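Side-chain contacts in protein adenylyltransferase MntA (Shewanella oneidensis MR-1, PDB 6M6U), which neutralises its cognate toxin HepT mainly by successively transferring three AMP units from ATP to a toxin tyrosine, and binds its own promoter: residues G27-G32 with R36-E41; E6-K11 with S64-D69; L20-L25 with E101-K106; V73-R76 with L82-Q85. The protein carries 2 engineered substitutions. One frame throughout, in Å; residues are numbered along the deposited sequence.

Contact 1. Residues G27-G32 with R36-E41; sequences GSYSQG and RNSEIE. Engineered in segment 36-41: E39 (natural residue Asp), E41 (natural residue Asp).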
loop_
_atom_site.group_PDB
_atom_site.type_symbol
_atom_site.label_atom_id
_atom_site.label_comp_id
_atom_site.label_asym_id
_atom_site.label_seq_id
_atom_site.Cartn_x
_atom_site.Cartn_y
_atom_site.Cartn_z
ATOM N N GLY E 27 -19.820 -12.389 -1.696
ATOM C CA GLY E 27 -19.346 -11.165 -1.098
ATOM C C GLY E 27 -20.360 -10.041 -1.210
ATOM O O GLY E 27 -21.577 -10.248 -1.265
ATOM N N SER E 28 -19.832 -8.823 -1.277
ATOM C CA SER E 28 -20.674 -7.641 -1.163
ATOM C C SER E 28 -21.625 -7.497 -2.347
ATOM O O SER E 28 -22.769 -7.087 -2.166
ATOM C CB SER E 28 -19.796 -6.401 -1.012
ATOM O OG SER E 28 -19.035 -6.146 -2.181
ATOM N N TYR E 29 -21.186 -7.836 -3.564
ATOM C CA TYR E 29 -22.014 -7.553 -4.736
ATOM C C TYR E 29 -23.255 -8.436 -4.798
ATOM O O TYR E 29 -24.274 -8.020 -5.358
ATOM C CB TYR E 29 -21.186 -7.677 -6.013
ATOM C CG TYR E 29 -20.591 -6.351 -6.441
ATOM C CD1 TYR E 29 -19.685 -5.680 -5.627
ATOM C CD2 TYR E 29 -20.942 -5.765 -7.651
ATOM C CE1 TYR E 29 -19.141 -4.464 -6.007
ATOM C CE2 TYR E 29 -20.398 -4.548 -8.044
ATOM C CZ TYR E 29 -19.500 -3.901 -7.216
ATOM O OH TYR E 29 -18.959 -2.691 -7.598
ATOM N N SER E 30 -23.201 -9.641 -4.238
ATOM C CA SER E 30 -24.425 -10.377 -3.953
ATOM C C SER E 30 -25.024 -9.851 -2.652
ATOM O O SER E 30 -24.293 -9.462 -1.735
ATOM C CB SER E 30 -24.156 -11.879 -3.852
ATOM O OG SER E 30 -23.491 -12.207 -2.646
ATOM N N GLN E 31 -26.360 -9.818 -2.586
ATOM C CA GLN E 31 -27.105 -9.249 -1.463
ATOM C C GLN E 31 -26.893 -7.741 -1.358
ATOM O O GLN E 31 -26.223 -7.267 -0.435
ATOM C CB GLN E 31 -26.716 -9.930 -0.144
ATOM C CG GLN E 31 -26.918 -11.432 -0.145
ATOM C CD GLN E 31 -26.017 -12.153 0.843
ATOM O OE1 GLN E 31 -24.796 -11.997 0.817
ATOM N NE2 GLN E 31 -26.619 -12.946 1.721
ATOM N N GLY E 32 -27.478 -6.981 -2.287
ATOM C CA GLY E 32 -27.227 -5.553 -2.396
ATOM C C GLY E 32 -25.793 -5.275 -2.802
ATOM O O GLY E 32 -24.893 -5.914 -2.272
ATOM N N ARG E 36 -18.594 1.762 -3.447
ATOM C CA ARG E 36 -17.203 1.879 -3.024
ATOM C C ARG E 36 -16.185 1.280 -3.980
ATOM O O ARG E 36 -16.513 0.893 -5.093
ATOM C CB ARG E 36 -17.004 1.224 -1.663
ATOM C CG ARG E 36 -18.116 0.293 -1.239
ATOM C CD ARG E 36 -18.320 0.411 0.255
ATOM N NE ARG E 36 -17.358 -0.386 0.993
ATOM C CZ ARG E 36 -17.530 -1.669 1.283
ATOM N NH1 ARG E 36 -18.621 -2.298 0.879
ATOM N NH2 ARG E 36 -16.615 -2.328 1.974
ATOM N N ASN E 37 -14.932 1.220 -3.534
ATOM C CA ASN E 37 -13.904 0.608 -4.359
ATOM C C ASN E 37 -13.889 -0.907 -4.215
ATOM O O ASN E 37 -12.944 -1.555 -4.678
ATOM C CB ASN E 37 -12.530 1.187 -3.999
ATOM C CG ASN E 37 -12.263 1.181 -2.497
ATOM O OD1 ASN E 37 -11.991 0.133 -1.907
ATOM N ND2 ASN E 37 -12.331 2.355 -1.877
ATOM N N SER E 38 -14.919 -1.478 -3.591
ATOM C CA SER E 38 -14.907 -2.885 -3.218
ATOM C C SER E 38 -14.897 -3.781 -4.449
ATOM O O SER E 38 -15.521 -3.479 -5.471
ATOM C CB SER E 38 -16.116 -3.213 -2.343
ATOM O OG SER E 38 -17.329 -2.867 -2.989
ATOM N N GLU E 39 -14.185 -4.899 -4.336
ATOM C CA GLU E 39 -14.051 -5.819 -5.451
ATOM C C GLU E 39 -15.362 -6.544 -5.722
ATOM O O GLU E 39 -16.185 -6.753 -4.829
ATOM C CB GLU E 39 -12.959 -6.852 -5.176
ATOM C CG GLU E 39 -11.627 -6.280 -4.743
ATOM C CD GLU E 39 -10.555 -7.350 -4.623
ATOM O OE1 GLU E 39 -9.942 -7.701 -5.657
ATOM O OE2 GLU E 39 -10.336 -7.848 -3.496
ATOM N N ILE E 40 -15.550 -6.921 -6.980
ATOM C CA ILE E 40 -16.524 -7.942 -7.336
ATOM C C ILE E 40 -15.862 -9.291 -7.085
ATOM O O ILE E 40 -14.772 -9.562 -7.599
ATOM C CB ILE E 40 -16.974 -7.791 -8.796
ATOM C CG1 ILE E 40 -17.517 -6.376 -9.030
ATOM C CG2 ILE E 40 -18.021 -8.834 -9.149
ATOM C CD1 ILE E 40 -17.642 -6.002 -10.477
ATOM N N GLU E 41 -16.495 -10.118 -6.257
ATOM C CA GLU E 41 -15.938 -11.398 -5.841
ATOM C C GLU E 41 -16.675 -12.514 -6.564
ATOM O O GLU E 41 -17.892 -12.673 -6.403
ATOM C CB GLU E 41 -16.022 -11.562 -4.323
ATOM C CG GLU E 41 -15.048 -10.661 -3.568
ATOM C CD GLU E 41 -15.342 -10.563 -2.082
ATOM O OE1 GLU E 41 -14.986 -11.494 -1.327
ATOM O OE2 GLU E 41 -15.934 -9.545 -1.667
#
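Y29 lays one face of its ring over the side chain of I40. The I40 CG1 methylene sits almost above the ring centre, 3.6 Å from the Y29 centroid and 12° off the ring normal. This is a CH-pi contact, and the two side chains meet at a slant. With chi1 at -56°, I40 CG1 stands beside its own backbone N, and from there it reaches the ring. The next ring positions run along the backbone of 36-41: Y29 CD1 is 3.7 Å from E39 O, and Y29 CE1 is 3.8 Å from S38 O. Both carbonyls approach the ring obliquely.

S28 OG faces S38 OG at 3.8 Å, which is not a hydrogen bond; S38 OG bonds instead to the backbone O of H35. At the other end, E41 OE2 comes within 3.8 Å of G27 CA. The turn is braced from within by a hydrogen bond from S30 OG to G27 O, 3.1 Å.

Both segments belong to the GSX(10)DXD motif. E39 and E41 are engineered and occupy the two magnesium-binding aspartate positions. The segment 27-32 follows strand 20-26. The segment 36-41 leads into strand 40-46, the antiparallel neighbour of that strand. I40 also packs on L25 of strand 20-26 and V70 of strand 70-74, while E39 touches D71, the third metal-binding position.

Contact 2. Residues E6-K11 with S64-D69; sequences ENKIIK and SALDSD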
loop_
_atom_site.group_PDB
_atom_site.type_symbol
_atom_site.label_atom_id
_atom_site.label_comp_id
_atom_site.label_asym_id
_atom_site.label_seq_id
_atom_site.Cartn_x
_atom_site.Cartn_y
_atom_site.Cartn_z
ATOM N N GLU E 6 -24.474 -9.536 -15.090
ATOM C CA GLU E 6 -24.146 -10.931 -14.836
ATOM C C GLU E 6 -23.946 -11.711 -16.127
ATOM O O GLU E 6 -23.186 -12.687 -16.143
ATOM C CB GLU E 6 -25.243 -11.578 -13.988
ATOM C CG GLU E 6 -25.511 -10.833 -12.690
ATOM C CD GLU E 6 -26.499 -11.540 -11.782
ATOM O OE1 GLU E 6 -27.209 -12.455 -12.253
ATOM O OE2 GLU E 6 -26.562 -11.178 -10.587
ATOM N N ASN E 7 -24.609 -11.305 -17.213
ATOM C CA ASN E 7 -24.440 -12.016 -18.474
ATOM C C ASN E 7 -23.039 -11.821 -19.031
ATOM O O ASN E 7 -22.482 -12.742 -19.640
ATOM C CB ASN E 7 -25.488 -11.559 -19.488
ATOM C CG ASN E 7 -26.881 -12.043 -19.138
ATOM O OD1 ASN E 7 -27.061 -13.167 -18.664
ATOM N ND2 ASN E 7 -27.878 -11.197 -19.372
ATOM N N LYS E 8 -22.458 -10.639 -18.824
ATOM C CA LYS E 8 -21.086 -10.405 -19.255
ATOM C C LYS E 8 -20.113 -11.259 -18.451
ATOM O O LYS E 8 -19.155 -11.808 -19.006
ATOM C CB LYS E 8 -20.750 -8.919 -19.120
ATOM C CG LYS E 8 -19.580 -8.453 -19.964
ATOM C CD LYS E 8 -19.233 -6.990 -19.661
ATOM C CE LYS E 8 -20.408 -6.061 -19.932
ATOM N NZ LYS E 8 -20.020 -4.625 -19.824
ATOM N N ILE E 9 -20.350 -11.380 -17.140
ATOM C CA ILE E 9 -19.530 -12.244 -16.296
ATOM C C ILE E 9 -19.590 -13.682 -16.792
ATOM O O ILE E 9 -18.563 -14.360 -16.918
ATOM C CB ILE E 9 -19.985 -12.145 -14.829
ATOM C CG1 ILE E 9 -19.587 -10.794 -14.237
ATOM C CG2 ILE E 9 -19.423 -13.315 -14.011
ATOM C CD1 ILE E 9 -20.033 -10.592 -12.807
ATOM N N ILE E 10 -20.798 -14.167 -17.078
ATOM C CA ILE E 10 -20.971 -15.560 -17.478
ATOM C C ILE E 10 -20.256 -15.827 -18.798
ATOM O O ILE E 10 -19.513 -16.808 -18.934
ATOM C CB ILE E 10 -22.469 -15.910 -17.557
ATOM C CG1 ILE E 10 -23.083 -15.862 -16.157
ATOM C CG2 ILE E 10 -22.674 -17.281 -18.207
ATOM C CD1 ILE E 10 -24.596 -15.832 -16.147
ATOM N N LYS E 11 -20.454 -14.950 -19.784
ATOM C CA LYS E 11 -19.855 -15.179 -21.095
ATOM C C LYS E 11 -18.333 -15.180 -21.015
ATOM O O LYS E 11 -17.674 -16.075 -21.556
ATOM C CB LYS E 11 -20.338 -14.131 -22.096
ATOM C CG LYS E 11 -19.617 -14.229 -23.431
ATOM C CD LYS E 11 -20.232 -13.350 -24.504
ATOM C CE LYS E 11 -19.462 -13.504 -25.808
ATOM N NZ LYS E 11 -19.233 -14.948 -26.129
ATOM N N SER E 64 -11.476 -5.226 -16.315
ATOM C CA SER E 64 -11.535 -4.229 -17.377
ATOM C C SER E 64 -12.900 -4.213 -18.055
ATOM O O SER E 64 -13.400 -3.148 -18.432
ATOM C CB SER E 64 -10.428 -4.497 -18.392
ATOM O OG SER E 64 -10.538 -3.630 -19.506
ATOM N N ALA E 65 -13.521 -5.381 -18.225
ATOM C CA ALA E 65 -14.833 -5.419 -18.864
ATOM C C ALA E 65 -15.909 -4.822 -17.969
ATOM O O ALA E 65 -16.840 -4.179 -18.465
ATOM C CB ALA E 65 -15.192 -6.854 -19.242
ATOM N N LEU E 66 -15.789 -5.008 -16.657
ATOM C CA LEU E 66 -16.766 -4.543 -15.683
ATOM C C LEU E 66 -16.440 -3.177 -15.106
ATOM O O LEU E 66 -17.252 -2.643 -14.342
ATOM C CB LEU E 66 -16.873 -5.546 -14.529
ATOM C CG LEU E 66 -17.404 -6.925 -14.896
ATOM C CD1 LEU E 66 -17.145 -7.912 -13.763
ATOM C CD2 LEU E 66 -18.886 -6.828 -15.201
ATOM N N ASP E 67 -15.269 -2.619 -15.427
ATOM C CA ASP E 67 -14.825 -1.332 -14.897
ATOM C C ASP E 67 -14.858 -1.320 -13.368
ATOM O O ASP E 67 -15.339 -0.377 -12.733
ATOM C CB ASP E 67 -15.662 -0.187 -15.470
ATOM C CG ASP E 67 -15.058 1.170 -15.179
ATOM O OD1 ASP E 67 -13.812 1.284 -15.217
ATOM O OD2 ASP E 67 -15.830 2.112 -14.894
ATOM N N SER E 68 -14.335 -2.390 -12.772
ATOM C CA SER E 68 -14.315 -2.518 -11.321
ATOM C C SER E 68 -13.313 -3.596 -10.945
ATOM O O SER E 68 -13.016 -4.490 -11.737
ATOM C CB SER E 68 -15.705 -2.858 -10.771
ATOM O OG SER E 68 -15.655 -3.124 -9.381
ATOM N N ASP E 69 -12.793 -3.506 -9.723
ATOM C CA ASP E 69 -11.870 -4.526 -9.249
ATOM C C ASP E 69 -12.588 -5.863 -9.107
ATOM O O ASP E 69 -13.709 -5.940 -8.596
ATOM C CB ASP E 69 -11.242 -4.115 -7.918
ATOM C CG ASP E 69 -10.224 -2.996 -8.073
ATOM O OD1 ASP E 69 -9.714 -2.806 -9.201
ATOM O OD2 ASP E 69 -9.931 -2.311 -7.068
#
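I9 and L66 form the close part of this contact between helix 6-16 and the end of helix 52-66. I9 CG1 lies 3.8 Å from L66 CD1, and the two side chains run roughly perpendicular to each other. L66 turns both methyls to this neighbour: L66 CD2 is 4.1 Å from I9 CG1. I9 CD1 adds a further touch on L66 CD1, also at 4.1 Å. I9 is buried, for it also packs on I42 of strand 40-46 and L93 of strand 91-94. L66 continues the apolar layer onto I40.

The other side is looser and more polar. K8 leaves its helix with CG trans to the backbone N (chi1 -159°), then bends at chi3 (-59°) toward the C-terminal end of helix 52-66. Its aliphatic part lies alongside A65, with K8 CD 4.1 Å from A65 CB. Its ammonium reaches the backbone carbonyl there, but the hydrogen bond from K8 NZ to A65 O is weak, at 3.5 Å.

D67, just past the helix, has positive phi, and the residues beyond the helix meet a HepT chain. D69 makes a salt bridge to R70 of that chain, and D67 hydrogen-bonds to its S68. Helix 52-66 is important for toxin binding.

The chemistry implies that the two helices are joined by apolar packing, with I9 and L66 on the sheet side and the lysine's methylenes on A65. The lysine adds one weak bond, placed where its positive charge would probably suit the carbonyl-rich end of a helix.

Contact 3. Residues L20-L25 with E101-K106; sequences LQLIYL and ELFAVK
Y24 OH is held by a hydrogen bond to D100 OD1, just before the segment 101-106, and also rests against the ring of F103. The distance from Y24 OH to F103 CD2 is 3.8 Å, a van der Waals touch. The buried hydroxyl thus has a polar partner on the same helix that supplies its apolar neighbour.

Beside the hydroxyl, the two aromatic side chains come from opposite sides and pass alongside each other. Y24 CE2 comes 4.1 Å from F103 CD2, and it is equally far from F103 CE2. The approach is oblique. F103 points its ring back at the strand, with CG swung away from its backbone N (chi1 171°). At the root of that side chain, L22 CD1 meets F103 CB at 3.9 Å.

L22 and Y24 alternate with I23, so both face helix 97-125, while I23 faces helix 6-16. F103 also packs on C83 and V87 of helix 80-89 and on L75. Nearer the start of the strand, a classic beta bulge sets Q21 and L22 together opposite L45 of strand 40-46.

The outer side of the helix meets HepT: E101 OE2 bonds to N2 of a toxin chain. The first part of the long C-terminal helix thus docks through F103 on the central sheet of a polymerase beta-like nucleotidyltransferase domain.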
loop_
_atom_site.group_PDB
_atom_site.type_symbol
_atom_site.label_atom_id
_atom_site.label_comp_id
_atom_site.label_asym_id
_atom_site.label_seq_id
_atom_site.Cartn_x
_atom_site.Cartn_y
_atom_site.Cartn_z
ATOM N N LEU E 20 -15.773 -25.532 -17.475
ATOM C CA LEU E 20 -16.365 -24.795 -16.368
ATOM C C LEU E 20 -17.598 -25.525 -15.849
ATOM O O LEU E 20 -18.346 -26.134 -16.616
ATOM C CB LEU E 20 -16.729 -23.388 -16.830
ATOM C CG LEU E 20 -17.185 -22.360 -15.803
ATOM C CD1 LEU E 20 -16.101 -22.130 -14.768
ATOM C CD2 LEU E 20 -17.516 -21.066 -16.531
ATOM N N GLN E 21 -17.805 -25.469 -14.546
ATOM C CA GLN E 21 -18.933 -26.182 -13.957
ATOM C C GLN E 21 -19.832 -25.295 -13.112
ATOM O O GLN E 21 -21.045 -25.507 -13.094
ATOM C CB GLN E 21 -18.431 -27.362 -13.106
ATOM C CG GLN E 21 -17.729 -28.445 -13.908
ATOM C CD GLN E 21 -16.941 -29.405 -13.037
ATOM O OE1 GLN E 21 -16.762 -29.174 -11.841
ATOM N NE2 GLN E 21 -16.457 -30.486 -13.636
ATOM N N LEU E 22 -19.272 -24.319 -12.398
ATOM C CA LEU E 22 -20.058 -23.489 -11.498
ATOM C C LEU E 22 -19.512 -22.071 -11.512
ATOM O O LEU E 22 -18.295 -21.874 -11.483
ATOM C CB LEU E 22 -20.036 -24.044 -10.062
ATOM C CG LEU E 22 -20.720 -25.395 -9.813
ATOM C CD1 LEU E 22 -20.266 -26.006 -8.495
ATOM C CD2 LEU E 22 -22.241 -25.275 -9.844
ATOM N N ILE E 23 -20.413 -21.090 -11.568
ATOM C CA ILE E 23 -20.078 -19.681 -11.371
ATOM C C ILE E 23 -20.909 -19.159 -10.207
ATOM O O ILE E 23 -22.135 -19.322 -10.197
ATOM C CB ILE E 23 -20.344 -18.831 -12.629
ATOM C CG1 ILE E 23 -19.498 -19.301 -13.810
ATOM C CG2 ILE E 23 -20.068 -17.365 -12.343
ATOM C CD1 ILE E 23 -19.722 -18.488 -15.064
ATOM N N TYR E 24 -20.247 -18.535 -9.237
ATOM C CA TYR E 24 -20.919 -17.877 -8.126
ATOM C C TYR E 24 -20.465 -16.436 -8.028
ATOM O O TYR E 24 -19.272 -16.138 -8.155
ATOM C CB TYR E 24 -20.637 -18.535 -6.771
ATOM C CG TYR E 24 -21.143 -19.940 -6.634
ATOM C CD1 TYR E 24 -22.478 -20.194 -6.362
ATOM C CD2 TYR E 24 -20.279 -21.014 -6.758
ATOM C CE1 TYR E 24 -22.939 -21.483 -6.232
ATOM C CE2 TYR E 24 -20.728 -22.300 -6.630
ATOM C CZ TYR E 24 -22.058 -22.532 -6.370
ATOM O OH TYR E 24 -22.501 -23.826 -6.241
ATOM N N LEU E 25 -21.426 -15.557 -7.788
ATOM C CA LEU E 25 -21.151 -14.233 -7.265
ATOM C C LEU E 25 -21.303 -14.315 -5.752
ATOM O O LEU E 25 -22.275 -14.896 -5.259
ATOM C CB LEU E 25 -22.121 -13.215 -7.868
ATOM C CG LEU E 25 -21.893 -11.723 -7.661
ATOM C CD1 LEU E 25 -20.655 -11.245 -8.421
ATOM C CD2 LEU E 25 -23.138 -10.966 -8.102
ATOM N N GLU E 101 -25.190 -28.718 -5.769
ATOM C CA GLU E 101 -25.511 -29.449 -4.550
ATOM C C GLU E 101 -24.379 -30.384 -4.142
ATOM O O GLU E 101 -24.096 -30.526 -2.945
ATOM C CB GLU E 101 -26.826 -30.204 -4.739
ATOM C CG GLU E 101 -28.002 -29.253 -4.952
ATOM C CD GLU E 101 -29.265 -29.943 -5.439
ATOM O OE1 GLU E 101 -30.331 -29.290 -5.428
ATOM O OE2 GLU E 101 -29.200 -31.130 -5.832
ATOM N N LEU E 102 -23.717 -31.021 -5.116
ATOM C CA LEU E 102 -22.517 -31.797 -4.813
ATOM C C LEU E 102 -21.492 -30.938 -4.090
ATOM O O LEU E 102 -20.977 -31.316 -3.031
ATOM C CB LEU E 102 -21.912 -32.370 -6.096
ATOM C CG LEU E 102 -22.715 -33.416 -6.870
ATOM C CD1 LEU E 102 -22.049 -33.708 -8.209
ATOM C CD2 LEU E 102 -22.860 -34.685 -6.064
ATOM N N PHE E 103 -21.202 -29.758 -4.647
ATOM C CA PHE E 103 -20.212 -28.867 -4.052
ATOM C C PHE E 103 -20.636 -28.411 -2.661
ATOM O O PHE E 103 -19.819 -28.389 -1.731
ATOM C CB PHE E 103 -19.990 -27.667 -4.971
ATOM C CG PHE E 103 -19.156 -26.583 -4.363
ATOM C CD1 PHE E 103 -17.815 -26.796 -4.095
ATOM C CD2 PHE E 103 -19.712 -25.348 -4.071
ATOM C CE1 PHE E 103 -17.038 -25.801 -3.542
ATOM C CE2 PHE E 103 -18.937 -24.339 -3.517
ATOM C CZ PHE E 103 -17.600 -24.566 -3.252
ATOM N N ALA E 104 -21.913 -28.058 -2.495
ATOM C CA ALA E 104 -22.387 -27.574 -1.203
ATOM C C ALA E 104 -22.289 -28.662 -0.134
ATOM O O ALA E 104 -21.802 -28.414 0.977
ATOM C CB ALA E 104 -23.822 -27.063 -1.334
ATOM N N VAL E 105 -22.740 -29.879 -0.458
ATOM C CA VAL E 105 -22.698 -30.979 0.506
ATOM C C VAL E 105 -21.259 -31.276 0.918
ATOM O O VAL E 105 -20.958 -31.451 2.106
ATOM C CB VAL E 105 -23.387 -32.226 -0.078
ATOM C CG1 VAL E 105 -22.815 -33.497 0.544
ATOM C CG2 VAL E 105 -24.873 -32.153 0.164
ATOM N N LYS E 106 -20.350 -31.342 -0.059
ATOM C CA LYS E 106 -18.940 -31.545 0.259
ATOM C C LYS E 106 -18.394 -30.405 1.113
ATOM O O LYS E 106 -17.671 -30.642 2.088
ATOM C CB LYS E 106 -18.130 -31.687 -1.031
ATOM C CG LYS E 106 -16.621 -31.702 -0.821
ATOM C CD LYS E 106 -15.873 -31.696 -2.145
ATOM C CE LYS E 106 -14.418 -31.283 -1.958
ATOM N NZ LYS E 106 -13.461 -32.383 -2.273
#

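Contact 4. Residues V73-R76 with L82-Q85; sequences VDLR and LCQQ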
loop_
_atom_site.group_PDB
_atom_site.type_symbol
_atom_site.label_atom_id
_atom_site.label_comp_id
_atom_site.label_asym_id
_atom_site.label_seq_id
_atom_site.Cartn_x
_atom_site.Cartn_y
_atom_site.Cartn_z
ATOM N N VAL E 73 -11.943 -16.419 -7.667
ATOM C CA VAL E 73 -11.579 -17.476 -6.736
ATOM C C VAL E 73 -11.790 -18.812 -7.431
ATOM O O VAL E 73 -12.886 -19.096 -7.929
ATOM C CB VAL E 73 -12.400 -17.383 -5.438
ATOM C CG1 VAL E 73 -12.360 -18.701 -4.686
ATOM C CG2 VAL E 73 -11.880 -16.251 -4.558
ATOM N N ASP E 74 -10.740 -19.624 -7.487
ATOM C CA ASP E 74 -10.869 -20.997 -7.956
ATOM C C ASP E 74 -11.328 -21.852 -6.782
ATOM O O ASP E 74 -10.580 -22.044 -5.819
ATOM C CB ASP E 74 -9.552 -21.507 -8.535
ATOM C CG ASP E 74 -9.646 -22.950 -9.033
ATOM O OD1 ASP E 74 -10.772 -23.479 -9.166
ATOM O OD2 ASP E 74 -8.589 -23.557 -9.305
ATOM N N LEU E 75 -12.560 -22.361 -6.857
ATOM C CA LEU E 75 -13.108 -23.136 -5.750
ATOM C C LEU E 75 -12.324 -24.420 -5.506
ATOM O O LEU E 75 -12.331 -24.946 -4.388
ATOM C CB LEU E 75 -14.579 -23.458 -6.014
ATOM C CG LEU E 75 -15.521 -22.262 -5.883
ATOM C CD1 LEU E 75 -16.912 -22.602 -6.399
ATOM C CD2 LEU E 75 -15.577 -21.816 -4.438
ATOM N N ARG E 76 -11.638 -24.935 -6.530
ATOM C CA ARG E 76 -10.977 -26.228 -6.400
ATOM C C ARG E 76 -9.724 -26.154 -5.534
ATOM O O ARG E 76 -9.297 -27.181 -5.001
ATOM C CB ARG E 76 -10.643 -26.786 -7.787
ATOM C CG ARG E 76 -10.308 -28.266 -7.795
ATOM C CD ARG E 76 -10.292 -28.839 -9.210
ATOM N NE ARG E 76 -11.634 -28.993 -9.762
ATOM C CZ ARG E 76 -12.477 -29.964 -9.410
ATOM N NH1 ARG E 76 -12.116 -30.858 -8.497
ATOM N NH2 ARG E 76 -13.684 -30.039 -9.962
ATOM N N LEU E 82 -13.452 -20.317 2.876
ATOM C CA LEU E 82 -13.929 -19.554 1.727
ATOM C C LEU E 82 -14.994 -20.321 0.950
ATOM O O LEU E 82 -15.996 -19.736 0.522
ATOM C CB LEU E 82 -12.761 -19.176 0.816
ATOM C CG LEU E 82 -13.112 -18.276 -0.376
ATOM C CD1 LEU E 82 -13.970 -17.091 0.057
ATOM C CD2 LEU E 82 -11.832 -17.782 -1.033
ATOM N N CYS E 83 -14.805 -21.629 0.759
ATOM C CA CYS E 83 -15.842 -22.414 0.094
ATOM C C CYS E 83 -17.158 -22.349 0.858
ATOM O O CYS E 83 -18.234 -22.287 0.252
ATOM C CB CYS E 83 -15.385 -23.864 -0.076
ATOM S SG CYS E 83 -14.146 -24.096 -1.370
ATOM N N GLN E 84 -17.096 -22.358 2.193
ATOM C CA GLN E 84 -18.317 -22.254 2.986
ATOM C C GLN E 84 -19.007 -20.911 2.766
ATOM O O GLN E 84 -20.239 -20.847 2.662
ATOM C CB GLN E 84 -17.996 -22.462 4.466
ATOM C CG GLN E 84 -19.150 -22.182 5.424
ATOM C CD GLN E 84 -20.111 -23.358 5.575
ATOM O OE1 GLN E 84 -20.001 -24.368 4.878
ATOM N NE2 GLN E 84 -21.051 -23.232 6.504
ATOM N N GLN E 85 -18.232 -19.825 2.689
ATOM C CA GLN E 85 -18.835 -18.514 2.458
ATOM C C GLN E 85 -19.551 -18.473 1.112
ATOM O O GLN E 85 -20.690 -17.998 1.014
ATOM C CB GLN E 85 -17.777 -17.413 2.536
ATOM C CG GLN E 85 -18.372 -16.016 2.336
ATOM C CD GLN E 85 -17.327 -14.913 2.204
ATOM O OE1 GLN E 85 -16.142 -15.113 2.477
ATOM N NE2 GLN E 85 -17.771 -13.738 1.782
#
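V73 and L82 meet tip to tip because of their first torsions. L82 carries CG on the far side of CB from its backbone N (chi1 -175°), which extends the side chain out toward strand 70-74. V73, with chi1 at 161°, turns both of its methyls to it. L82 CD2 fits against the pair: it is 3.8 Å from V73 CG1 and just as close to V73 CG2.

The second pair is L75 and C83. C83 SG lies 3.6 Å from L75 O, a close approach rather than a hydrogen bond. The thiol also touches the leucine side chain, with C83 SG 4.1 Å from L75 CD2. L75 is buried further by F103 of helix 97-125 and by Y24.

D74, between V73 and L75 in sequence, makes no contact with 82-85. D74 OD1 accepts a hydrogen bond from R76 N, 3.1 Å long, met from above the carboxylate plane. D74 OD2 takes another from L50 N, so the carboxylate is held at both oxygens.

The D74 bond defines an Asx turn, which closes strand 70-74 and starts the link to helix 80-89. That edge strand also carries D71, a magnesium-binding residue of the nucleotidyltransferase fold.

Contact 3 is the fully buried one, and contact 4 lies about 9 Å from it, centre to centre. They share an apolar core in which L75 and C83 of contact 4 pack on F103 of contact 3. Contact 2 lies farther out, where helices 6-16 and 52-66 meet, and mixes apolar packing with one weak lysine bond. Contact 1 is partly buried at the metal-binding end of the sheet and combines an aromatic-aliphatic CH-pi contact with hydroxyls and an engineered carboxylate. It joins contact 2 through a probable hydrogen bond from I40 N to D69 O, and contact 3 through I40 on L25. Contacts 1, 3 and 4 all reach the same sheet.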